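Local coordinates for dihydroneopterin triphosphate diphosphatase (Escherichia coli, PDB 2O1C), which probably hydrolyses dihydroneopterin triphosphate to the monophosphate and pyrophosphate for folate biosynthesis, and also cleaves nucleoside triphosphates, preferring dATP, with magnesium as cofactor, at residues K22-L27 with W36-G41; L27-D32 with T116-Y121. One frame throughout, in Å; residues are numbered along the deposited sequence.

Contact 1: K22-L27 with W36-G41; sequences KRVLML and WQSVTG. With PPV (pyrophosphate), chain G.
L27 and Q37 form an antiparallel hydrogen-bonded pair in the beta hairpin of strands 23-28 and 36-42, which leads into the Nudix box at G41. L27 N gives its hydrogen to Q37 O at 2.8 Å and Q37 N returns one to L27 O at 2.9 Å. W36 CA lies 3.2 Å from the same L27 O as a CA-H...O contact. Beyond this pair the strands diverge, and a water takes over, donating to L25 O and accepting from S38 OG. On the ligand side T40, probably a substrate-binding residue, donates from OG1 to pyrophosphate O32 at 2.7 Å and accepts from Q37 NE2. The Q37 chain runs extended beyond CG to deliver that amide, while its OE1 serves H118 and R29. An alanine in place of T40 removes the hydroxyl, which would probably cost O32 one of its donors and leave Q37 NE2 without this acceptor. Packing flanks the strands: L27 and V39 lie side by side, pointing the same way, and both touch V61 of helix 49-61. M26, bent at chi2 (-58°) and chi3 (-77°), folds its thioether back over the Q37 backbone. The W36 ring brings CE3 to 4.3 Å from M26 CB, whereas M26 CE rests 3.6 Å from Q37 CA.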
loop_
_atom_site.group_PDB
_atom_site.type_symbol
_atom_site.label_atom_id
_atom_site.label_comp_id
_atom_site.label_asym_id
_atom_site.label_seq_id
_atom_site.Cartn_x
_atom_site.Cartn_y
_atom_site.Cartn_z
ATOM N N LYS A 22 1.188 -16.434 6.621
ATOM C CA LYS A 22 0.012 -15.613 6.283
ATOM C C LYS A 22 -0.088 -14.303 7.086
ATOM O O LYS A 22 -1.165 -13.720 7.199
ATOM C CB LYS A 22 -1.309 -16.397 6.363
ATOM C CG LYS A 22 -1.339 -17.721 5.592
ATOM C CD LYS A 22 -1.187 -17.535 4.082
ATOM C CE LYS A 22 -1.348 -18.870 3.346
ATOM N NZ LYS A 22 -0.557 -19.949 3.994
ATOM N N ARG A 23 1.030 -13.846 7.637
ATOM C CA ARG A 23 1.024 -12.551 8.302
ATOM C C ARG A 23 1.188 -11.464 7.247
ATOM O O ARG A 23 1.794 -11.693 6.193
ATOM C CB ARG A 23 2.091 -12.451 9.397
ATOM C CG ARG A 23 1.820 -13.316 10.658
ATOM C CD ARG A 23 2.646 -12.828 11.842
ATOM N NE ARG A 23 2.608 -13.699 13.014
ATOM C CZ ARG A 23 3.330 -14.811 13.153
ATOM N NH1 ARG A 23 4.143 -15.217 12.181
ATOM N NH2 ARG A 23 3.229 -15.535 14.265
ATOM N N VAL A 24 0.628 -10.300 7.559
ATOM C CA VAL A 24 0.564 -9.131 6.675
ATOM C C VAL A 24 1.540 -8.073 7.177
ATOM O O VAL A 24 1.636 -7.806 8.388
ATOM C CB VAL A 24 -0.867 -8.561 6.632
ATOM C CG1 VAL A 24 -0.956 -7.304 5.738
ATOM C CG2 VAL A 24 -1.863 -9.647 6.154
ATOM N N LEU A 25 2.271 -7.495 6.226
ATOM C CA LEU A 25 3.249 -6.456 6.497
ATOM C C LEU A 25 2.544 -5.109 6.683
ATOM O O LEU A 25 2.018 -4.562 5.736
ATOM C CB LEU A 25 4.232 -6.349 5.322
ATOM C CG LEU A 25 5.700 -5.928 5.542
ATOM C CD1 LEU A 25 6.234 -5.137 4.349
ATOM C CD2 LEU A 25 6.013 -5.214 6.852
ATOM N N MET A 26 2.545 -4.591 7.907
ATOM C CA MET A 26 1.897 -3.308 8.191
ATOM C C MET A 26 2.936 -2.234 8.519
ATOM O O MET A 26 3.911 -2.486 9.232
ATOM C CB MET A 26 0.839 -3.465 9.287
ATOM C CG MET A 26 -0.298 -4.434 8.879
ATOM S SD MET A 26 -1.154 -3.931 7.365
ATOM C CE MET A 26 -2.178 -2.613 8.030
ATOM N N LEU A 27 2.731 -1.048 7.950
ATOM C CA LEU A 27 3.721 0.017 7.971
ATOM C C LEU A 27 3.103 1.286 8.546
ATOM O O LEU A 27 2.012 1.707 8.120
ATOM C CB LEU A 27 4.221 0.292 6.543
ATOM C CG LEU A 27 4.850 -0.873 5.771
ATOM C CD1 LEU A 27 4.720 -0.670 4.274
ATOM C CD2 LEU A 27 6.310 -1.044 6.165
ATOM N N TRP A 36 -1.596 2.796 10.148
ATOM C CA TRP A 36 -0.784 1.677 9.681
ATOM C C TRP A 36 -1.432 1.099 8.433
ATOM O O TRP A 36 -2.646 1.021 8.351
ATOM C CB TRP A 36 -0.685 0.585 10.749
ATOM C CG TRP A 36 0.064 1.012 11.987
ATOM C CD1 TRP A 36 -0.369 1.858 12.963
ATOM C CD2 TRP A 36 1.370 0.575 12.383
ATOM N NE1 TRP A 36 0.599 1.992 13.941
ATOM C CE2 TRP A 36 1.679 1.220 13.600
ATOM C CE3 TRP A 36 2.320 -0.280 11.808
ATOM C CZ2 TRP A 36 2.890 1.022 14.269
ATOM C CZ3 TRP A 36 3.532 -0.478 12.481
ATOM C CH2 TRP A 36 3.804 0.177 13.688
ATOM N N GLN A 37 -0.612 0.658 7.486
ATOM C CA GLN A 37 -1.103 0.303 6.158
ATOM C C GLN A 37 -0.144 -0.620 5.422
ATOM O O GLN A 37 1.040 -0.727 5.760
ATOM C CB GLN A 37 -1.267 1.587 5.314
ATOM C CG GLN A 37 0.039 2.409 5.240
ATOM C CD GLN A 37 0.111 3.357 4.054
ATOM O OE1 GLN A 37 1.158 3.964 3.799
ATOM N NE2 GLN A 37 -1.001 3.502 3.326
ATOM N N SER A 38 -0.673 -1.249 4.380
ATOM C CA SER A 38 0.126 -1.851 3.321
ATOM C C SER A 38 0.752 -0.726 2.478
ATOM O O SER A 38 0.606 0.459 2.782
ATOM C CB SER A 38 -0.767 -2.756 2.456
ATOM O OG SER A 38 -1.455 -3.739 3.243
ATOM N N VAL A 39 1.460 -1.096 1.422
ATOM C CA VAL A 39 2.123 -0.119 0.556
ATOM C C VAL A 39 1.097 0.615 -0.319
ATOM O O VAL A 39 0.243 0.000 -0.956
ATOM C CB VAL A 39 3.206 -0.814 -0.297
ATOM C CG1 VAL A 39 3.669 0.047 -1.480
ATOM C CG2 VAL A 39 4.381 -1.225 0.585
ATOM N N THR A 40 1.161 1.941 -0.315
ATOM C CA THR A 40 0.328 2.740 -1.218
ATOM C C THR A 40 1.146 3.808 -1.946
ATOM O O THR A 40 2.234 4.195 -1.503
ATOM C CB THR A 40 -0.825 3.466 -0.476
ATOM O OG1 THR A 40 -0.291 4.349 0.526
ATOM C CG2 THR A 40 -1.793 2.497 0.156
ATOM N N GLY A 41 0.609 4.299 -3.059
ATOM C CA GLY A 41 1.208 5.465 -3.705
ATOM C C GLY A 41 0.476 5.893 -4.961
ATOM O O GLY A 41 -0.368 5.164 -5.468
HETATM O O11 PPV G . 2.480 10.466 -2.691
HETATM P P1 PPV G . 1.686 9.212 -2.959
HETATM O O21 PPV G . 0.252 9.435 -3.377
HETATM O O31 PPV G . 2.478 8.294 -3.859
HETATM O OPP PPV G . 1.622 8.468 -1.502
HETATM P P2 PPV G . 0.351 7.932 -0.626
HETATM O O12 PPV G . -0.776 7.608 -1.573
HETATM O O22 PPV G . 0.004 8.996 0.371
HETATM O O32 PPV G . 0.926 6.724 0.064
HETATM O O HOH W 1 0.819 -5.395 3.482
#

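Contact 2: L27-D32 with T116-Y121; sequences LQRRDD and TEHLAY. With PPV (pyrophosphate), chain G; SO4 (sulfate ion), chain E.
The end of strand 23-28 and the turn after it, which carries a pyrophosphate-binding arginine, pair with the loop leading into strand 121-125. Q28 holds that loop by two backbone bonds: Q28 N donates to A120 O at 3.0 Å, and L119 N donates to Q28 O at 2.7 Å. One residue back, L27 and Y121 form an antiparallel non-hydrogen-bonded pair, with L27 CD2 against Y121 CB. L27 CB also sits over one face of the H118 imidazole, 3.6 Å from its centroid, a CH-pi contact; Q28 O and R29 N lie at the edge of the same ring, whose NE2 is hydrogen-bonded to Q37 OE1. The loop probably borders the metal site of this Nudix enzyme: E117 is a likely magnesium ligand and its carboxylate lies close to that of E60. R29, bent at chi3 (65°), sets its guanidinium at 88° to the H118 ring. R29 grips D31 side-on, NE to OD1 and NH2 to OD2, each at 2.8 Å, which helps fix the guanidinium plane. R29 NH2 also donates to pyrophosphate O22 at 2.9 Å, and R29 NH1 to O32. On the outer side, R30 stretches along the loop: R30 CD lies 3.3 Å from E117 O, and E117 CB lies over one guanidinium face. R30 NE and NH2 give weak bonds to sulfate O1, an ion probably from the crystallisation liquor. L119 CD1 packs against R29 O.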
loop_
_atom_site.group_PDB
_atom_site.type_symbol
_atom_site.label_atom_id
_atom_site.label_comp_id
_atom_site.label_asym_id
_atom_site.label_seq_id
_atom_site.Cartn_x
_atom_site.Cartn_y
_atom_site.Cartn_z
ATOM N N LEU A 27 2.731 -1.048 7.950
ATOM C CA LEU A 27 3.721 0.017 7.971
ATOM C C LEU A 27 3.103 1.286 8.546
ATOM O O LEU A 27 2.012 1.707 8.120
ATOM C CB LEU A 27 4.221 0.292 6.543
ATOM C CG LEU A 27 4.850 -0.873 5.771
ATOM C CD1 LEU A 27 4.720 -0.670 4.274
ATOM C CD2 LEU A 27 6.310 -1.044 6.165
ATOM N N GLN A 28 3.829 1.904 9.471
ATOM C CA GLN A 28 3.379 3.087 10.192
ATOM C C GLN A 28 3.713 4.372 9.426
ATOM O O GLN A 28 4.877 4.706 9.198
ATOM C CB GLN A 28 3.969 3.118 11.612
ATOM C CG GLN A 28 3.403 4.239 12.504
ATOM C CD GLN A 28 4.115 4.385 13.850
ATOM O OE1 GLN A 28 5.262 3.979 14.023
ATOM N NE2 GLN A 28 3.432 4.995 14.798
ATOM N N ARG A 29 2.673 5.094 9.023
ATOM C CA ARG A 29 2.862 6.333 8.255
ATOM C C ARG A 29 3.541 7.441 9.057
ATOM O O ARG A 29 3.426 7.495 10.274
ATOM C CB ARG A 29 1.531 6.830 7.666
ATOM C CG ARG A 29 0.969 5.925 6.585
ATOM C CD ARG A 29 -0.303 6.477 5.950
ATOM N NE ARG A 29 -0.089 7.725 5.206
ATOM C CZ ARG A 29 0.097 7.804 3.885
ATOM N NH1 ARG A 29 0.129 6.712 3.125
ATOM N NH2 ARG A 29 0.257 8.991 3.306
ATOM N N ARG A 30 4.251 8.314 8.349
ATOM C CA ARG A 30 4.988 9.408 8.978
ATOM C C ARG A 30 4.172 10.704 9.031
ATOM O O ARG A 30 4.514 11.589 9.797
ATOM C CB ARG A 30 6.323 9.638 8.275
ATOM C CG ARG A 30 6.206 10.315 6.920
ATOM C CD ARG A 30 7.571 10.621 6.326
ATOM N NE ARG A 30 7.454 10.892 4.896
ATOM C CZ ARG A 30 8.406 10.647 4.000
ATOM N NH1 ARG A 30 9.570 10.129 4.375
ATOM N NH2 ARG A 30 8.186 10.921 2.719
ATOM N N ASP A 31 3.108 10.789 8.223
ATOM C CA ASP A 31 2.186 11.932 8.239
ATOM C C ASP A 31 1.097 11.782 9.306
ATOM O O ASP A 31 0.798 12.729 10.033
ATOM C CB ASP A 31 1.606 12.247 6.844
ATOM C CG ASP A 31 0.930 11.056 6.163
ATOM O OD1 ASP A 31 0.824 9.944 6.737
ATOM O OD2 ASP A 31 0.500 11.239 5.006
ATOM N N ASP A 32 0.550 10.570 9.407
ATOM C CA ASP A 32 -0.410 10.182 10.434
ATOM C C ASP A 32 0.128 8.913 11.119
ATOM O O ASP A 32 -0.133 7.804 10.651
ATOM C CB ASP A 32 -1.775 9.905 9.780
ATOM C CG ASP A 32 -2.852 9.471 10.772
ATOM O OD1 ASP A 32 -2.542 9.185 11.949
ATOM O OD2 ASP A 32 -4.029 9.376 10.344
ATOM N N THR A 116 11.756 3.084 4.270
ATOM C CA THR A 116 12.411 4.349 3.953
ATOM C C THR A 116 11.533 5.553 4.257
ATOM O O THR A 116 12.032 6.633 4.567
ATOM C CB THR A 116 12.834 4.397 2.466
ATOM O OG1 THR A 116 11.670 4.303 1.634
ATOM C CG2 THR A 116 13.780 3.244 2.140
ATOM N N GLU A 117 10.223 5.359 4.175
ATOM C CA GLU A 117 9.279 6.467 4.240
ATOM C C GLU A 117 8.349 6.362 5.445
ATOM O O GLU A 117 7.727 7.349 5.840
ATOM C CB GLU A 117 8.476 6.551 2.933
ATOM C CG GLU A 117 9.347 6.695 1.670
ATOM C CD GLU A 117 8.551 6.742 0.370
ATOM O OE1 GLU A 117 7.305 6.788 0.404
ATOM O OE2 GLU A 117 9.181 6.751 -0.706
ATOM N N HIS A 118 8.254 5.169 6.026
ATOM C CA HIS A 118 7.409 4.942 7.188
ATOM C C HIS A 118 8.224 5.031 8.480
ATOM O O HIS A 118 9.451 5.173 8.448
ATOM C CB HIS A 118 6.688 3.583 7.061
ATOM C CG HIS A 118 5.633 3.561 5.997
ATOM N ND1 HIS A 118 5.918 3.353 4.664
ATOM C CD2 HIS A 118 4.296 3.765 6.068
ATOM C CE1 HIS A 118 4.798 3.394 3.963
ATOM N NE2 HIS A 118 3.797 3.636 4.794
ATOM N N LEU A 119 7.540 4.945 9.615
ATOM C CA LEU A 119 8.193 5.073 10.910
ATOM C C LEU A 119 8.612 3.731 11.514
ATOM O O LEU A 119 9.518 3.656 12.366
ATOM C CB LEU A 119 7.262 5.804 11.862
ATOM C CG LEU A 119 6.885 7.243 11.487
ATOM C CD1 LEU A 119 5.921 7.779 12.525
ATOM C CD2 LEU A 119 8.109 8.168 11.376
ATOM N N ALA A 120 7.947 2.676 11.064
ATOM C CA ALA A 120 8.030 1.368 11.699
ATOM C C ALA A 120 7.275 0.353 10.867
ATOM O O ALA A 120 6.488 0.716 9.994
ATOM C CB ALA A 120 7.427 1.422 13.091
ATOM N N TYR A 121 7.513 -0.928 11.151
ATOM C CA TYR A 121 6.739 -2.004 10.554
ATOM C C TYR A 121 6.449 -3.119 11.558
ATOM O O TYR A 121 7.173 -3.306 12.548
ATOM C CB TYR A 121 7.436 -2.571 9.303
ATOM C CG TYR A 121 8.575 -3.502 9.629
ATOM C CD1 TYR A 121 9.841 -3.003 9.944
ATOM C CD2 TYR A 121 8.389 -4.886 9.641
ATOM C CE1 TYR A 121 10.893 -3.861 10.268
ATOM C CE2 TYR A 121 9.432 -5.746 9.961
ATOM C CZ TYR A 121 10.677 -5.227 10.266
ATOM O OH TYR A 121 11.713 -6.073 10.581
HETATM O O11 PPV G . 2.480 10.466 -2.691
HETATM P P1 PPV G . 1.686 9.212 -2.959
HETATM O O21 PPV G . 0.252 9.435 -3.377
HETATM O O31 PPV G . 2.478 8.294 -3.859
HETATM O OPP PPV G . 1.622 8.468 -1.502
HETATM P P2 PPV G . 0.351 7.932 -0.626
HETATM O O12 PPV G . -0.776 7.608 -1.573
HETATM O O22 PPV G . 0.004 8.996 0.371
HETATM O O32 PPV G . 0.926 6.724 0.064
HETATM S S SO4 E . 4.742 13.076 1.780
HETATM O O1 SO4 E . 5.529 12.936 3.002
HETATM O O2 SO4 E . 3.440 12.446 1.979
HETATM O O3 SO4 E . 4.554 14.493 1.489
HETATM O O4 SO4 E . 5.445 12.440 0.668
#

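In the fold
Contact 1 is largely buried near the centre of the chain, whereas contact 2 lies at the surface; both use strand 23-28 and share L27. That strand lies between 36-42 and 121-125 in the mixed sheet, so contact 1 pairs it with one neighbour and contact 2 with the start of the other. Both pair backbones, but around the pairing contact 1 has mainly apolar side chains and a bridging water, with a polar end at T40, whereas contact 2 has arginines, carboxylates and two bound anions. Q37 OE1 is the joint between them, 2.8 Å from H118 NE2 and 3.0 Å from R29 NH1. K7 and S42 complete the grip on the pyrophosphate that both contacts touch.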